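Local coordinates for mandelate racemase/muconate lactonizing enzyme family protein (PDB 3S5S), which belongs to the mandelate racemase/muconate lactonizing enzyme family of the enolase superfamily and joins an N-terminal alpha+beta domain to a (beta/alpha) barrel, at residues T39-L42 with T46-F49; S80-W85 with D113-R118; A102-I107 with I277-D282. One frame throughout, in Å; residues are numbered along the deposited sequence.

In the fold
Helix 101-117 runs through the whole set: its C-terminal part serves contact 2, its N-terminal part contact 3, and the hairpin of contact 1 packs on it. Contacts 1 and 2 lie close together, centres about 9 Å apart, and are joined by two probable hydrogen bonds, K117 NZ to L47 O (2.8 Å) and F49 N to D113 OD2 (2.9 Å). Contacts 2 and 3, about 14 Å between centres, meet where W85 CH2 packs on L281 CD1 at 3.7 Å; a bound sulfate ion lies about 4 Å from the W85 side chain. Contact 1 is about 17 Å from contact 3, centre to centre, and does not touch it. Contact 3 joins that helix to helix 272-289 of the barrel domain.

Contact 1 of 3, residues T39-L42 with T46-F49; sequences TVEL and TLGF
T46 and L42 meet where strand 28-42 turns into strand 47-52: L42 CD1 lies 3.8 Å from T46 CB, the two side chains alongside each other and pointing the same way. Between their backbones L42 N donates to T46 O (2.9 Å, 167° at the hydrogen). The threonine hydroxyl lies beside the same methyl, OG1 to L42 CD1 4.0 Å, while bonding D44 OD1 inside the turn; leucine suits its place because it also reaches A82 and A114.

At the far end T39 pairs with F49, a non-hydrogen-bonded antiparallel pair. T39 CG2 stands anti to the backbone N, which brings this methyl to 3.6 Å from F49 CE1; a beta-branched residue is at home in a strand and sets a methyl obliquely against the F49 ring. Next to it, L47 CD2 rests on E41 CB at 3.7 Å, next to a carboxylate salt-bridged to R9 and R8. V40 and G48 form the hydrogen-bonded pair between, with V40 N to G48 O at 2.8 Å and G48 N to V40 O at 2.7 Å.

Main-chain bonds thus fix the register of this antiparallel hairpin, whereas methyl and methylene contacts pack beside them.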
loop_
_atom_site.group_PDB
_atom_site.type_symbol
_atom_site.label_atom_id
_atom_site.label_comp_id
_atom_site.label_asym_id
_atom_site.label_seq_id
_atom_site.Cartn_x
_atom_site.Cartn_y
_atom_site.Cartn_z
ATOM N N THR A 39 21.962 -9.921 6.595
ATOM C CA THR A 39 21.291 -11.014 7.291
ATOM C C THR A 39 20.715 -10.422 8.562
ATOM O O THR A 39 21.409 -9.779 9.351
ATOM C CB THR A 39 22.267 -12.160 7.699
ATOM O OG1 THR A 39 23.075 -12.559 6.583
ATOM C CG2 THR A 39 21.516 -13.395 8.191
ATOM N N VAL A 40 19.435 -10.658 8.767
ATOM C CA VAL A 40 18.763 -10.297 10.003
ATOM C C VAL A 40 18.496 -11.624 10.712
ATOM O O VAL A 40 18.002 -12.565 10.089
ATOM C CB VAL A 40 17.459 -9.544 9.639
ATOM C CG1 VAL A 40 16.406 -9.692 10.711
ATOM C CG2 VAL A 40 17.762 -8.081 9.323
ATOM N N GLU A 41 18.862 -11.723 11.993
ATOM C CA GLU A 41 18.555 -12.896 12.794
ATOM C C GLU A 41 17.582 -12.524 13.908
ATOM O O GLU A 41 17.866 -11.620 14.698
ATOM C CB GLU A 41 19.834 -13.492 13.412
ATOM C CG GLU A 41 19.566 -14.683 14.340
ATOM C CD GLU A 41 20.827 -15.257 15.022
ATOM O OE1 GLU A 41 21.952 -14.905 14.624
ATOM O OE2 GLU A 41 20.706 -16.075 15.965
ATOM N N LEU A 42 16.450 -13.228 13.989
ATOM C CA LEU A 42 15.462 -13.007 15.061
ATOM C C LEU A 42 15.845 -13.770 16.325
ATOM O O LEU A 42 16.726 -14.644 16.299
ATOM C CB LEU A 42 14.055 -13.415 14.607
ATOM C CG LEU A 42 13.599 -12.749 13.273
ATOM C CD1 LEU A 42 12.228 -13.184 12.867
ATOM C CD2 LEU A 42 13.697 -11.204 13.293
ATOM N N THR A 46 15.355 -17.416 13.484
ATOM C CA THR A 46 15.014 -17.228 12.078
ATOM C C THR A 46 16.025 -16.301 11.403
ATOM O O THR A 46 16.319 -15.212 11.896
ATOM C CB THR A 46 13.624 -16.552 11.907
ATOM O OG1 THR A 46 12.661 -17.202 12.723
ATOM C CG2 THR A 46 13.127 -16.671 10.460
ATOM N N LEU A 47 16.538 -16.707 10.252
ATOM C CA LEU A 47 17.411 -15.796 9.482
ATOM C C LEU A 47 16.625 -15.207 8.340
ATOM O O LEU A 47 15.849 -15.912 7.695
ATOM C CB LEU A 47 18.661 -16.503 8.977
ATOM C CG LEU A 47 19.384 -17.240 10.103
ATOM C CD1 LEU A 47 20.369 -18.245 9.552
ATOM C CD2 LEU A 47 20.090 -16.252 10.993
ATOM N N GLY A 48 16.779 -13.916 8.114
ATOM C CA GLY A 48 16.146 -13.285 6.953
ATOM C C GLY A 48 17.297 -12.656 6.169
ATOM O O GLY A 48 18.301 -12.185 6.763
ATOM N N PHE A 49 17.147 -12.656 4.839
ATOM C CA PHE A 49 18.207 -12.251 3.920
ATOM C C PHE A 49 17.795 -11.119 3.009
ATOM O O PHE A 49 16.718 -11.138 2.459
ATOM C CB PHE A 49 18.617 -13.460 3.096
ATOM C CG PHE A 49 19.159 -14.570 3.923
ATOM C CD1 PHE A 49 20.452 -14.482 4.479
ATOM C CD2 PHE A 49 18.403 -15.714 4.140
ATOM C CE1 PHE A 49 20.978 -15.511 5.283
ATOM C CE2 PHE A 49 18.903 -16.747 4.944
ATOM C CZ PHE A 49 20.199 -16.649 5.515
#

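Contact 2 of 3, residues S80-W85 with D113-R118; sequences SDARAW and DALTKR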
loop_
_atom_site.group_PDB
_atom_site.type_symbol
_atom_site.label_atom_id
_atom_site.label_comp_id
_atom_site.label_asym_id
_atom_site.label_seq_id
_atom_site.Cartn_x
_atom_site.Cartn_y
_atom_site.Cartn_z
ATOM N N SER A 80 14.478 -4.020 17.462
ATOM C CA SER A 80 13.136 -3.836 16.942
ATOM C C SER A 80 12.444 -5.168 16.628
ATOM O O SER A 80 13.093 -6.181 16.381
ATOM C CB SER A 80 13.204 -3.047 15.644
ATOM O OG SER A 80 13.784 -1.792 15.859
ATOM N N ASP A 81 11.125 -5.145 16.619
ATOM C CA ASP A 81 10.289 -6.286 16.353
ATOM C C ASP A 81 10.134 -6.369 14.855
ATOM O O ASP A 81 9.844 -5.351 14.208
ATOM C CB ASP A 81 8.905 -6.005 16.923
ATOM C CG ASP A 81 8.074 -7.259 17.137
ATOM O OD1 ASP A 81 8.143 -8.218 16.299
ATOM O OD2 ASP A 81 7.302 -7.248 18.153
ATOM N N ALA A 82 10.301 -7.568 14.306
ATOM C CA ALA A 82 10.087 -7.780 12.887
ATOM C C ALA A 82 8.614 -7.645 12.478
ATOM O O ALA A 82 8.313 -7.370 11.302
ATOM C CB ALA A 82 10.630 -9.152 12.467
ATOM N N ARG A 83 7.702 -7.882 13.419
ATOM C CA ARG A 83 6.285 -7.658 13.186
ATOM C C ARG A 83 6.017 -6.185 12.863
ATOM O O ARG A 83 5.031 -5.868 12.190
ATOM C CB ARG A 83 5.433 -8.124 14.365
ATOM C CG ARG A 83 5.551 -9.637 14.677
ATOM C CD ARG A 83 4.773 -10.037 15.916
ATOM N NE ARG A 83 5.239 -9.299 17.080
ATOM C CZ ARG A 83 4.646 -9.314 18.265
ATOM N NH1 ARG A 83 3.535 -10.035 18.458
ATOM N NH2 ARG A 83 5.146 -8.572 19.252
ATOM N N ALA A 84 6.906 -5.296 13.301
ATOM C CA ALA A 84 6.745 -3.843 13.077
ATOM C C ALA A 84 7.530 -3.342 11.844
ATOM O O ALA A 84 8.106 -2.248 11.849
ATOM C CB ALA A 84 7.131 -3.047 14.354
ATOM N N TRP A 85 7.521 -4.128 10.777
ATOM C CA TRP A 85 8.313 -3.805 9.594
ATOM C C TRP A 85 8.045 -2.399 9.033
ATOM O O TRP A 85 8.984 -1.745 8.557
ATOM C CB TRP A 85 8.188 -4.896 8.512
ATOM C CG TRP A 85 6.797 -5.068 7.969
ATOM C CD1 TRP A 85 5.747 -5.803 8.528
ATOM C CD2 TRP A 85 6.284 -4.503 6.755
ATOM N NE1 TRP A 85 4.650 -5.730 7.730
ATOM C CE2 TRP A 85 4.935 -4.936 6.638
ATOM C CE3 TRP A 85 6.841 -3.695 5.741
ATOM C CZ2 TRP A 85 4.134 -4.597 5.545
ATOM C CZ3 TRP A 85 6.035 -3.337 4.652
ATOM C CH2 TRP A 85 4.677 -3.778 4.583
ATOM N N ASP A 113 11.525 -11.074 4.835
ATOM C CA ASP A 113 11.910 -12.461 4.546
ATOM C C ASP A 113 11.821 -13.291 5.847
ATOM O O ASP A 113 11.185 -14.360 5.855
ATOM C CB ASP A 113 13.314 -12.528 3.932
ATOM C CG ASP A 113 13.733 -13.947 3.598
ATOM O OD1 ASP A 113 12.904 -14.742 3.028
ATOM O OD2 ASP A 113 14.926 -14.257 3.909
ATOM N N ALA A 114 12.366 -12.762 6.943
ATOM C CA ALA A 114 12.347 -13.505 8.211
ATOM C C ALA A 114 10.930 -13.587 8.743
ATOM O O ALA A 114 10.469 -14.643 9.180
ATOM C CB ALA A 114 13.337 -12.869 9.329
ATOM N N LEU A 115 10.247 -12.454 8.751
ATOM C CA LEU A 115 8.850 -12.459 9.213
ATOM C C LEU A 115 7.995 -13.553 8.507
ATOM O O LEU A 115 7.278 -14.296 9.146
ATOM C CB LEU A 115 8.222 -11.086 9.051
ATOM C CG LEU A 115 6.844 -10.979 9.742
ATOM C CD1 LEU A 115 6.951 -10.958 11.308
ATOM C CD2 LEU A 115 6.037 -9.744 9.197
ATOM N N THR A 116 8.083 -13.646 7.189
ATOM C CA THR A 116 7.204 -14.555 6.431
ATOM C C THR A 116 7.685 -15.980 6.484
ATOM O O THR A 116 6.877 -16.887 6.636
ATOM C CB THR A 116 6.996 -14.105 4.947
ATOM O OG1 THR A 116 8.259 -13.904 4.296
ATOM C CG2 THR A 116 6.224 -12.803 4.935
ATOM N N LYS A 117 8.993 -16.189 6.399
ATOM C CA LYS A 117 9.459 -17.536 6.397
ATOM C C LYS A 117 9.112 -18.270 7.696
ATOM O O LYS A 117 8.744 -19.437 7.638
ATOM C CB LYS A 117 10.942 -17.599 6.008
ATOM C CG LYS A 117 11.897 -18.116 7.041
ATOM C CD LYS A 117 13.368 -17.640 6.823
ATOM C CE LYS A 117 13.797 -17.604 5.365
ATOM N NZ LYS A 117 15.029 -16.812 5.190
ATOM N N ARG A 118 9.219 -17.615 8.857
ATOM C CA ARG A 118 8.970 -18.307 10.127
ATOM C C ARG A 118 7.476 -18.571 10.259
ATOM O O ARG A 118 7.044 -19.357 11.109
ATOM C CB ARG A 118 9.462 -17.494 11.345
ATOM C CG ARG A 118 8.599 -16.219 11.631
ATOM C CD ARG A 118 9.127 -15.352 12.777
ATOM N NE ARG A 118 9.092 -16.084 14.038
ATOM C CZ ARG A 118 8.032 -16.142 14.835
ATOM N NH1 ARG A 118 6.919 -15.488 14.505
ATOM N NH2 ARG A 118 8.094 -16.844 15.960
#
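A82 and L115 are the closest backbone pair, CA to CA 6.1 Å, where the loop leading into helix 85-96 passes the last turns of helix 101-117. The contact is made by van der Waals packing of L115 on the loop, backbone included; its CG is anti to the backbone N (chi1 -170°), sending its two methyls into the loop. CD1 touches backbone as much as side chain: it is 3.8 Å from A82 O and equally far from R83 N, with A82 CB at 4.3 Å. A small alanine suits this place, since the helix comes up against the loop and A82 also packs on L42 and I111. The R83 side chain contributes CG, lying 3.9 Å from L115 CD1, and the two chains cross at about a right angle. The other methyl, L115 CD2, approaches W85 CD1 at 4.0 Å, obliquely to the indole.

The loop is shaped by an Asx turn, in which D81 OD1 accepts from R83 N (2.9 Å) from above the carboxylate plane. The same aspartate is gripped side-on by the R83 guanidinium, which uses NE and NH2; NH2 meets the syn lone pair of OD2 at 2.8 Å, nearly in the guanidinium plane. This salt bridge turns the charged end of R83 along its own loop, so that its CG is what L115 meets. T5 OG1 gives D81 OD1 another partner.

Both segments belong to the N-terminal domain of the enolase superfamily fold, and they form part of the interface with the second subunit. W85 NE1 bonds A125 O of the second subunit, satisfying the polar edge of an otherwise buried ring. L115 packs on M121 of the second subunit, and R83 on W124 of the same neighbouring chain.

Contact 3 of 3, residues A102-I107 with I277-D282; sequences AARCAI and IAEALD
R104 and E279 carry the contact through a single salt bridge between helix 101-117 of the N-terminal domain and helix 272-289 of the barrel domain. R104 NH2 donates to E279 OE2 at 3.2 Å, a rather long and bent bond. The carboxylate oxygen lies beside the guanidinium edge, tilted somewhat from its plane, and the two flat groups are turned 34° apart. They do not form a matched two-bond pair, because NH2 meets OE2 from 50° above the carboxylate plane and NH1 is no nearer to OE2 than 3.6 Å. The bend at chi3 of R104 (-61°) turns the guanidinium across the gap. E279 has two conformers, so the bond to R104 is probably not always made.

Further polar bonds steady both partners. R104 NE donates to G99 O, which helps fix the rotation of the guanidinium. E279 OE2 is held chiefly by R93 NE, with R104 as the longer, additional partner. Arginine's length suits R104 because the distance to span is long, R104 CA to E279 CA being 10.3 Å. Helix 272-289 is kinked where the N atoms of I277 and A278 lack a bond to the preceding turn; E108 OE1, from helix 101-117, takes the N-H of A278 and, weakly, that of I277, partly replacing the missing bonds.

Apolar packing between the segments is slight. C105 and I277 shield part of each other's surface without close contact, C105 SG to I277 CG1 being 5.0 Å, while I277 rests on T109 and L112 of helix 101-117.

With R93 and R104 sharing its oxygen, E279 in this conformer is probably kept ionised. Between 102-107 and 277-282 the direct link is this one salt bridge, and apolar packing of the two helices, such as C105 on L272 and M273, lies beside it.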
loop_
_atom_site.group_PDB
_atom_site.type_symbol
_atom_site.label_atom_id
_atom_site.label_comp_id
_atom_site.label_asym_id
_atom_site.label_seq_id
_atom_site.Cartn_x
_atom_site.Cartn_y
_atom_site.Cartn_z
ATOM N N ALA A 102 19.276 1.631 -1.299
ATOM C CA ALA A 102 19.684 0.224 -1.500
ATOM C C ALA A 102 19.922 -0.488 -0.181
ATOM O O ALA A 102 19.602 -1.660 -0.063
ATOM C CB ALA A 102 20.945 0.123 -2.361
ATOM N N ALA A 103 20.511 0.216 0.780
ATOM C CA ALA A 103 20.715 -0.284 2.146
ATOM C C ALA A 103 19.371 -0.515 2.831
ATOM O O ALA A 103 19.196 -1.521 3.539
ATOM C CB ALA A 103 21.590 0.726 3.019
ATOM N N ARG A 104 18.434 0.421 2.623
ATOM C CA ARG A 104 17.117 0.314 3.251
ATOM C C ARG A 104 16.296 -0.804 2.685
ATOM O O ARG A 104 15.524 -1.443 3.388
ATOM C CB ARG A 104 16.367 1.642 3.176
ATOM C CG ARG A 104 16.939 2.640 4.191
ATOM C CD ARG A 104 16.125 3.873 4.269
ATOM N NE ARG A 104 16.055 4.612 3.016
ATOM C CZ ARG A 104 14.937 4.826 2.312
ATOM N NH1 ARG A 104 15.013 5.539 1.212
ATOM N NH2 ARG A 104 13.750 4.360 2.697
ATOM N N CYS A 105 16.520 -1.087 1.414
ATOM C CA CYS A 105 15.791 -2.153 0.756
ATOM C C CYS A 105 16.331 -3.485 1.274
ATOM O O CYS A 105 15.548 -4.350 1.635
ATOM C CB CYS A 105 15.871 -2.013 -0.773
ATOM S SG CYS A 105 15.245 -3.455 -1.718
ATOM N N ALA A 106 17.651 -3.626 1.359
ATOM C CA ALA A 106 18.289 -4.798 1.911
ATOM C C ALA A 106 17.717 -5.186 3.273
ATOM O O ALA A 106 17.412 -6.372 3.517
ATOM C CB ALA A 106 19.779 -4.547 2.041
ATOM N N ILE A 107 17.569 -4.175 4.141
ATOM C CA ILE A 107 17.144 -4.360 5.504
ATOM C C ILE A 107 15.675 -4.755 5.551
ATOM O O ILE A 107 15.331 -5.779 6.131
ATOM C CB ILE A 107 17.416 -3.092 6.357
ATOM C CG1 ILE A 107 18.937 -2.912 6.559
ATOM C CG2 ILE A 107 16.707 -3.195 7.633
ATOM C CD1 ILE A 107 19.418 -1.603 7.175
ATOM N N ILE A 277 10.834 -1.413 0.323
ATOM C CA ILE A 277 9.604 -2.090 -0.044
ATOM C C ILE A 277 8.367 -1.233 0.303
ATOM O O ILE A 277 7.366 -1.195 -0.456
ATOM C CB ILE A 277 9.519 -3.456 0.641
ATOM C CG1 ILE A 277 10.702 -4.325 0.223
ATOM C CG2 ILE A 277 8.215 -4.090 0.332
ATOM C CD1 ILE A 277 10.648 -5.724 0.745
ATOM N N ALA A 278 8.429 -0.548 1.443
ATOM C CA ALA A 278 7.288 0.247 1.864
ATOM C C ALA A 278 7.020 1.365 0.830
ATOM O O ALA A 278 5.872 1.568 0.435
ATOM C CB ALA A 278 7.452 0.808 3.306
ATOM N N GLU A 279 8.085 2.066 0.426
ATOM C CA GLU A 279 8.009 3.122 -0.591
ATOM C C GLU A 279 7.362 2.524 -1.859
ATOM O O GLU A 279 6.360 3.031 -2.342
ATOM C CB GLU A 279 9.395 3.836 -0.810
ATOM C CG GLU A 279 9.556 5.238 -0.037
ATOM C CD GLU A 279 11.027 5.797 0.154
ATOM O OE1 GLU A 279 11.755 6.088 -0.824
ATOM O OE2 GLU A 279 11.449 5.997 1.301
ATOM N N ALA A 280 7.879 1.383 -2.304
ATOM C CA ALA A 280 7.389 0.651 -3.477
ATOM C C ALA A 280 5.894 0.217 -3.444
ATOM O O ALA A 280 5.151 0.411 -4.436
ATOM C CB ALA A 280 8.294 -0.507 -3.778
ATOM N N LEU A 281 5.441 -0.309 -2.307
ATOM C CA LEU A 281 3.983 -0.563 -2.110
ATOM C C LEU A 281 3.107 0.673 -2.355
ATOM O O LEU A 281 2.066 0.581 -2.988
ATOM C CB LEU A 281 3.688 -1.184 -0.707
ATOM C CG LEU A 281 4.285 -2.596 -0.538
ATOM C CD1 LEU A 281 4.264 -3.093 0.926
ATOM C CD2 LEU A 281 3.569 -3.572 -1.435
ATOM N N ASP A 282 3.548 1.822 -1.856
ATOM C CA ASP A 282 2.782 3.072 -1.972
ATOM C C ASP A 282 2.783 3.538 -3.429
ATOM O O ASP A 282 1.725 3.931 -3.956
ATOM C CB ASP A 282 3.308 4.156 -1.005
ATOM C CG ASP A 282 2.900 3.898 0.486
ATOM O OD1 ASP A 282 2.024 3.028 0.726
ATOM O OD2 ASP A 282 3.441 4.547 1.445
#